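Local coordinates for DUF1076 domain-containing protein (Salmonella typhi, PDB 6IAI) that acts as a type III secretion effector with E3/E4 ubiquitin ligase activity and binds diubiquitin, represented here by its N-terminal part, at residues I36-L39 with S40-D43; D43-L46 with I47-A51; H98-W101 with Q102-I106. All blocks are in the same frame, centred on the assembly; numbering follows the deposited sequence.

Contact 1: I36-L39 with S40-D43; sequences IDKL and SEND
Two bent chains bring Lys38 and Glu41 together: the lysine starts out with CG opposite the backbone N and then turns at chi2 (63°) and again at chi4, while the glutamate folds at its own chi2 (-60°). The turns carry both charged ends back over the start of helix 41-53, an N-capped helix entered from a loop. Lys38 NZ lies 2.8 Å from Glu41 OE1, forming a salt bridge in which the ammonium comes from above the carboxylate plane. The same nitrogen gives a second bond, to the carbonyl of the next loop residue, Lys38 NZ to Leu39 O at 2.8 Å. It meets this carbonyl almost end on (C=O...donor 173°), so one ammonium grips both a main-chain oxygen just ahead of the helix and a side chain of its first turn. Glu41 OE2, the other carboxylate oxygen, has a long and weak ion pair with Arg48 about two turns further on. At the loop end, Asp37 OD1 accepts from Lys38 N at 2.9 Å, a local bond that ties the aspartate to the chain beside it.

Leu39, by contrast, is buried. Its side chain packs against Leu44 and Ile47 of the same helix, Leu108 of helix 91-113 and Leu63 of strand 59-63. With Ser40 as N-cap, the Leu39-Leu44 pairing has the spacing of a hydrophobic staple, joining the residue before the cap to one in the first turn. Nearer by, Leu39 CB rests 4.1 Å from Asp43 CB. The cap itself is a serine hydroxyl serving an amide of the first turn, with Ser40 OG accepting from Asp43 N at 3.2 Å.

Contact 2: D43-L46 with I47-A51; sequences DLEL and IRDTA
Regular alpha-helical geometry joins the two segments through successive bonds from residue i+4 to residue i, running from Ile47 N to Asp43 O (3.0 Å) through to Thr50 N to Leu46 O (3.0 Å). The last carbonyl also accepts from a side chain: Thr50 OG1, held beside its own backbone N by chi1 of -50°, donates to Leu46 O at 2.7 Å. The amide and the hydroxyl reach this oxygen from opposite faces of the carbonyl plane, so main chain and side chain of Thr50 are both tied to the preceding turn. Leu46 CD1 lies alongside the hydroxyl.

On another side of the helix, Arg48 passes roughly perpendicular to Glu45. Arg48 NE donates to Glu45 OE2 at 3.1 Å; the oxygen lies near the guanidinium plane, at its edge, whereas the donor stands well above the carboxylate plane. NH2 adds a weak bond to the same oxygen. Leu44 CB sits over the outer part of one guanidinium face, 3.7 Å from Arg48 NH2, and Arg48 NH1 bonds to Leu112 O of helix 91-113. Glu45 OE1 comes within 3.2 Å of Asp49 OD1, two acceptors whose like charges probably offset part of the gain from the arginine.

Ile47 and Thr50 turn to strand 22-25, and Ile47 also to strand 66-71. The helix is the connection between neighbouring parallel strands 22-25 and 59-63, a beta-alpha-beta unit.

Contact 3: H98-W101 with Q102-I106; sequences HIEW and QGNAI
Glu100 and Asn104, one turn apart on the long helix 91-113, leave it in the same direction. Backbone bonds come first. Gln102 N to His98 O (3.0 Å), Gly103 N to Ile99 O (3.1 Å) and the next two amides keep the alpha-helical pattern through the junction, although the helix is kinked just before, where the amides of Ile99 and Glu100 lack bonds to the preceding turn.

Water-mediated and polar side-chain contacts follow. Glu100 CG sits between its own backbone N and carbonyl carbon (chi1 60°), and the chain extends from there to bring OE2 to a water shared with Asn104. The carboxylate and amide planes stand 69° apart, and Glu100 OE2 is 3.8 Å from Asn104 ND2. The water links them, donating to Glu100 OE2 at 2.6 Å and accepting from Asn104 ND2. Each group has a further partner: Glu100 OE1 pairs with Arg97 NE in a salt bridge, and Asn104 OD1 accepts from Ile36 N, fastening the loop before helix 41-53 to this helix.

Aromatic and nonpolar contacts involve the buried Trp101 and Ala105. Trp101 stacks on Phe86 and meets Tyr68 edge to face, so the indole fixes the helix against the sheet, where Ala105 also touches Tyr68. The indole nitrogen is occupied too, with Trp101 NE1 donating to Leu67 O of strand 66-71.

In the fold
All three contacts are local, between residues a few positions apart at a helix start or along a helix. Contacts 1 and 2 share Asp43 and belong to helix 41-53: contact 1 is a surface contact at its start, dominated by a charged pair and a serine cap, with Leu39 the one buried residue among those that touch, whereas contact 2 is partly buried and mixes an ion pair with nonpolar packing toward the sheet. Contact 3, also partly buried, sits on helix 91-113 and relies on water and aromatic rings. Its centre lies about 20 Å from that of contact 2, on the opposite side of the chain's centre, yet it touches contact 1 through the loop at 36-39.

Contact 1: I36-L39 with S40-D43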
loop_
_atom_site.group_PDB
_atom_site.type_symbol
_atom_site.label_atom_id
_atom_site.label_comp_id
_atom_site.label_asym_id
_atom_site.label_seq_id
_atom_site.Cartn_x
_atom_site.Cartn_y
_atom_site.Cartn_z
ATOM N N ILE A 36 -7.506 7.066 4.433
ATOM C CA ILE A 36 -7.574 6.932 2.985
ATOM C C ILE A 36 -9.042 6.742 2.551
ATOM O O ILE A 36 -9.821 6.079 3.231
ATOM C CB ILE A 36 -6.619 5.819 2.430
ATOM C CG1 ILE A 36 -6.856 4.444 3.103
ATOM C CG2 ILE A 36 -5.138 6.249 2.514
ATOM C CD1 ILE A 36 -6.541 3.220 2.260
ATOM N N ASP A 37 -9.418 7.350 1.449
ATOM C CA ASP A 37 -10.743 7.162 0.879
ATOM C C ASP A 37 -10.631 5.918 -0.012
ATOM O O ASP A 37 -9.597 5.248 -0.018
ATOM C CB ASP A 37 -11.156 8.406 0.045
ATOM C CG ASP A 37 -12.648 8.689 -0.097
ATOM O OD1 ASP A 37 -13.458 7.745 0.072
ATOM O OD2 ASP A 37 -13.003 9.850 -0.425
ATOM N N LYS A 38 -11.679 5.625 -0.782
ATOM C CA LYS A 38 -11.712 4.493 -1.686
ATOM C C LYS A 38 -10.741 4.733 -2.873
ATOM O O LYS A 38 -10.837 5.767 -3.532
ATOM C CB LYS A 38 -13.184 4.255 -2.122
ATOM C CG LYS A 38 -13.429 3.294 -3.295
ATOM C CD LYS A 38 -12.988 1.828 -3.042
ATOM C CE LYS A 38 -13.460 0.885 -4.128
ATOM N NZ LYS A 38 -13.078 1.337 -5.505
ATOM N N LEU A 39 -9.779 3.806 -3.105
ATOM C CA LEU A 39 -8.862 3.870 -4.245
ATOM C C LEU A 39 -9.656 3.522 -5.500
ATOM O O LEU A 39 -10.699 2.880 -5.394
ATOM C CB LEU A 39 -7.698 2.860 -4.133
ATOM C CG LEU A 39 -6.735 2.846 -2.941
ATOM C CD1 LEU A 39 -5.417 2.232 -3.358
ATOM C CD2 LEU A 39 -6.475 4.206 -2.376
ATOM N N SER A 40 -9.152 3.883 -6.696
ATOM C CA SER A 40 -9.867 3.529 -7.929
ATOM C C SER A 40 -9.795 2.005 -8.144
ATOM O O SER A 40 -8.950 1.341 -7.539
ATOM C CB SER A 40 -9.306 4.300 -9.127
ATOM O OG SER A 40 -8.172 3.697 -9.735
ATOM N N GLU A 41 -10.661 1.457 -8.997
ATOM C CA GLU A 41 -10.656 0.037 -9.316
ATOM C C GLU A 41 -9.384 -0.360 -10.042
ATOM O O GLU A 41 -8.865 -1.455 -9.794
ATOM C CB GLU A 41 -11.912 -0.358 -10.127
ATOM C CG GLU A 41 -13.187 -0.393 -9.287
ATOM C CD GLU A 41 -13.227 -1.357 -8.111
ATOM O OE1 GLU A 41 -13.693 -0.944 -7.024
ATOM O OE2 GLU A 41 -12.793 -2.521 -8.273
ATOM N N ASN A 42 -8.859 0.537 -10.918
ATOM C CA ASN A 42 -7.594 0.327 -11.647
ATOM C C ASN A 42 -6.424 0.235 -10.660
ATOM O O ASN A 42 -5.571 -0.609 -10.849
ATOM C CB ASN A 42 -7.321 1.462 -12.637
ATOM C CG ASN A 42 -8.124 1.463 -13.907
ATOM O OD1 ASN A 42 -8.485 0.417 -14.465
ATOM N ND2 ASN A 42 -8.269 2.656 -14.473
ATOM N N ASP A 43 -6.414 1.070 -9.604
ATOM C CA ASP A 43 -5.395 1.087 -8.545
ATOM C C ASP A 43 -5.406 -0.218 -7.762
ATOM O O ASP A 43 -4.355 -0.864 -7.636
ATOM C CB ASP A 43 -5.579 2.295 -7.610
ATOM C CG ASP A 43 -5.329 3.655 -8.255
ATOM O OD1 ASP A 43 -4.732 3.693 -9.362
ATOM O OD2 ASP A 43 -5.728 4.684 -7.648
#

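Contact 2: D43-L46 with I47-A51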
loop_
_atom_site.group_PDB
_atom_site.type_symbol
_atom_site.label_atom_id
_atom_site.label_comp_id
_atom_site.label_asym_id
_atom_site.label_seq_id
_atom_site.Cartn_x
_atom_site.Cartn_y
_atom_site.Cartn_z
ATOM N N ASP A 43 -6.414 1.070 -9.604
ATOM C CA ASP A 43 -5.395 1.087 -8.545
ATOM C C ASP A 43 -5.406 -0.218 -7.762
ATOM O O ASP A 43 -4.355 -0.864 -7.636
ATOM C CB ASP A 43 -5.579 2.295 -7.610
ATOM C CG ASP A 43 -5.329 3.655 -8.255
ATOM O OD1 ASP A 43 -4.732 3.693 -9.362
ATOM O OD2 ASP A 43 -5.728 4.684 -7.648
ATOM N N LEU A 44 -6.611 -0.654 -7.331
ATOM C CA LEU A 44 -6.810 -1.917 -6.619
ATOM C C LEU A 44 -6.424 -3.121 -7.481
ATOM O O LEU A 44 -5.744 -4.028 -6.990
ATOM C CB LEU A 44 -8.257 -2.037 -6.117
ATOM C CG LEU A 44 -8.703 -0.976 -5.111
ATOM C CD1 LEU A 44 -10.216 -0.975 -4.975
ATOM C CD2 LEU A 44 -7.967 -1.140 -3.757
ATOM N N GLU A 45 -6.760 -3.083 -8.776
ATOM C CA GLU A 45 -6.398 -4.169 -9.698
ATOM C C GLU A 45 -4.900 -4.240 -9.920
ATOM O O GLU A 45 -4.338 -5.335 -9.900
ATOM C CB GLU A 45 -7.178 -4.103 -11.017
ATOM C CG GLU A 45 -7.567 -5.480 -11.568
ATOM C CD GLU A 45 -8.032 -6.547 -10.573
ATOM O OE1 GLU A 45 -7.295 -7.543 -10.395
ATOM O OE2 GLU A 45 -9.087 -6.360 -9.922
ATOM N N LEU A 46 -4.235 -3.077 -10.018
ATOM C CA LEU A 46 -2.790 -3.029 -10.129
ATOM C C LEU A 46 -2.132 -3.631 -8.854
ATOM O O LEU A 46 -1.207 -4.425 -8.980
ATOM C CB LEU A 46 -2.289 -1.571 -10.369
ATOM C CG LEU A 46 -0.764 -1.386 -10.426
ATOM C CD1 LEU A 46 -0.149 -2.161 -11.640
ATOM C CD2 LEU A 46 -0.397 0.083 -10.391
ATOM N N ILE A 47 -2.621 -3.278 -7.651
ATOM C CA ILE A 47 -2.081 -3.821 -6.397
ATOM C C ILE A 47 -2.268 -5.336 -6.342
ATOM O O ILE A 47 -1.295 -6.049 -6.110
ATOM C CB ILE A 47 -2.635 -3.110 -5.138
ATOM C CG1 ILE A 47 -2.321 -1.592 -5.170
ATOM C CG2 ILE A 47 -2.091 -3.780 -3.848
ATOM C CD1 ILE A 47 -3.156 -0.731 -4.132
ATOM N N ARG A 48 -3.502 -5.818 -6.637
ATOM C CA ARG A 48 -3.879 -7.238 -6.660
ATOM C C ARG A 48 -3.003 -8.014 -7.625
ATOM O O ARG A 48 -2.337 -8.958 -7.186
ATOM C CB ARG A 48 -5.388 -7.411 -6.995
ATOM C CG ARG A 48 -6.321 -6.901 -5.891
ATOM C CD ARG A 48 -7.764 -7.331 -6.075
ATOM N NE ARG A 48 -8.646 -6.430 -6.818
ATOM C CZ ARG A 48 -9.594 -5.651 -6.311
ATOM N NH1 ARG A 48 -9.834 -5.645 -5.018
ATOM N NH2 ARG A 48 -10.338 -4.907 -7.107
ATOM N N ASP A 49 -2.946 -7.587 -8.930
ATOM C CA ASP A 49 -2.122 -8.237 -9.963
ATOM C C ASP A 49 -0.639 -8.294 -9.588
ATOM O O ASP A 49 -0.007 -9.334 -9.762
ATOM C CB ASP A 49 -2.287 -7.566 -11.330
ATOM C CG ASP A 49 -3.650 -7.731 -11.996
ATOM O OD1 ASP A 49 -4.470 -8.554 -11.500
ATOM O OD2 ASP A 49 -3.900 -7.044 -13.025
ATOM N N THR A 50 -0.091 -7.199 -9.039
ATOM C CA THR A 50 1.321 -7.146 -8.637
ATOM C C THR A 50 1.604 -8.103 -7.478
ATOM O O THR A 50 2.608 -8.824 -7.521
ATOM C CB THR A 50 1.768 -5.696 -8.381
ATOM O OG1 THR A 50 1.382 -4.899 -9.500
ATOM C CG2 THR A 50 3.247 -5.577 -8.219
ATOM N N ALA A 51 0.709 -8.140 -6.459
ATOM C CA ALA A 51 0.853 -9.046 -5.317
ATOM C C ALA A 51 0.759 -10.504 -5.804
ATOM O O ALA A 51 1.593 -11.325 -5.420
ATOM C CB ALA A 51 -0.195 -8.736 -4.259
#

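Contact 3: H98-W101 with Q102-I106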
loop_
_atom_site.group_PDB
_atom_site.type_symbol
_atom_site.label_atom_id
_atom_site.label_comp_id
_atom_site.label_asym_id
_atom_site.label_seq_id
_atom_site.Cartn_x
_atom_site.Cartn_y
_atom_site.Cartn_z
ATOM N N HIS A 98 1.181 5.518 14.177
ATOM C CA HIS A 98 0.621 4.169 14.323
ATOM C C HIS A 98 -0.900 4.067 14.210
ATOM O O HIS A 98 -1.369 3.130 13.562
ATOM C CB HIS A 98 1.105 3.461 15.590
ATOM C CG HIS A 98 0.695 4.100 16.879
ATOM N ND1 HIS A 98 -0.234 3.504 17.706
ATOM C CD2 HIS A 98 1.138 5.238 17.465
ATOM C CE1 HIS A 98 -0.338 4.302 18.756
ATOM N NE2 HIS A 98 0.474 5.356 18.654
ATOM N N ILE A 99 -1.665 5.018 14.783
ATOM C CA ILE A 99 -3.124 4.982 14.726
ATOM C C ILE A 99 -3.631 5.093 13.289
ATOM O O ILE A 99 -4.359 4.199 12.866
ATOM C CB ILE A 99 -3.813 5.997 15.687
ATOM C CG1 ILE A 99 -3.461 5.683 17.174
ATOM C CG2 ILE A 99 -5.345 5.992 15.473
ATOM C CD1 ILE A 99 -3.606 6.920 18.161
ATOM N N GLU A 100 -3.247 6.155 12.536
ATOM C CA GLU A 100 -3.716 6.305 11.147
ATOM C C GLU A 100 -3.153 5.232 10.244
ATOM O O GLU A 100 -3.855 4.783 9.343
ATOM C CB GLU A 100 -3.479 7.711 10.550
ATOM C CG GLU A 100 -2.034 8.145 10.484
ATOM C CD GLU A 100 -1.724 9.202 9.445
ATOM O OE1 GLU A 100 -0.976 10.139 9.789
ATOM O OE2 GLU A 100 -2.217 9.104 8.300
ATOM N N TRP A 101 -1.897 4.827 10.498
ATOM C CA TRP A 101 -1.223 3.792 9.749
ATOM C C TRP A 101 -2.032 2.486 9.793
ATOM O O TRP A 101 -2.376 1.952 8.735
ATOM C CB TRP A 101 0.184 3.597 10.307
ATOM C CG TRP A 101 1.200 3.207 9.284
ATOM C CD1 TRP A 101 0.963 2.640 8.064
ATOM C CD2 TRP A 101 2.627 3.267 9.429
ATOM N NE1 TRP A 101 2.151 2.394 7.417
ATOM C CE2 TRP A 101 3.192 2.750 8.240
ATOM C CE3 TRP A 101 3.491 3.711 10.450
ATOM C CZ2 TRP A 101 4.580 2.672 8.038
ATOM C CZ3 TRP A 101 4.866 3.652 10.242
ATOM C CH2 TRP A 101 5.396 3.134 9.048
ATOM N N GLN A 102 -2.414 2.031 11.017
ATOM C CA GLN A 102 -3.235 0.835 11.262
ATOM C C GLN A 102 -4.626 0.909 10.628
ATOM O O GLN A 102 -5.075 -0.058 9.999
ATOM C CB GLN A 102 -3.317 0.528 12.770
ATOM C CG GLN A 102 -4.045 -0.771 13.154
ATOM C CD GLN A 102 -3.333 -2.014 12.682
ATOM O OE1 GLN A 102 -3.605 -2.538 11.594
ATOM N NE2 GLN A 102 -2.397 -2.506 13.482
ATOM N N GLY A 103 -5.287 2.048 10.789
ATOM C CA GLY A 103 -6.611 2.302 10.232
ATOM C C GLY A 103 -6.637 2.275 8.728
ATOM O O GLY A 103 -7.586 1.749 8.123
ATOM N N ASN A 104 -5.585 2.843 8.115
ATOM C CA ASN A 104 -5.419 2.872 6.662
ATOM C C ASN A 104 -5.114 1.461 6.146
ATOM O O ASN A 104 -5.648 1.064 5.110
ATOM C CB ASN A 104 -4.308 3.830 6.283
ATOM C CG ASN A 104 -4.682 5.275 6.382
ATOM O OD1 ASN A 104 -5.843 5.661 6.230
ATOM N ND2 ASN A 104 -3.688 6.107 6.564
ATOM N N ALA A 105 -4.288 0.701 6.908
ATOM C CA ALA A 105 -3.938 -0.680 6.593
ATOM C C ALA A 105 -5.195 -1.551 6.536
ATOM O O ALA A 105 -5.359 -2.286 5.559
ATOM C CB ALA A 105 -2.925 -1.213 7.598
ATOM N N ILE A 106 -6.146 -1.365 7.509
ATOM C CA ILE A 106 -7.443 -2.050 7.586
ATOM C C ILE A 106 -8.260 -1.732 6.345
ATOM O O ILE A 106 -8.830 -2.633 5.723
ATOM C CB ILE A 106 -8.244 -1.662 8.891
ATOM C CG1 ILE A 106 -7.595 -2.134 10.219
ATOM C CG2 ILE A 106 -9.692 -2.124 8.823
ATOM C CD1 ILE A 106 -7.191 -3.567 10.343
HETATM O O HOH W 1 -4.024 9.296 6.395
#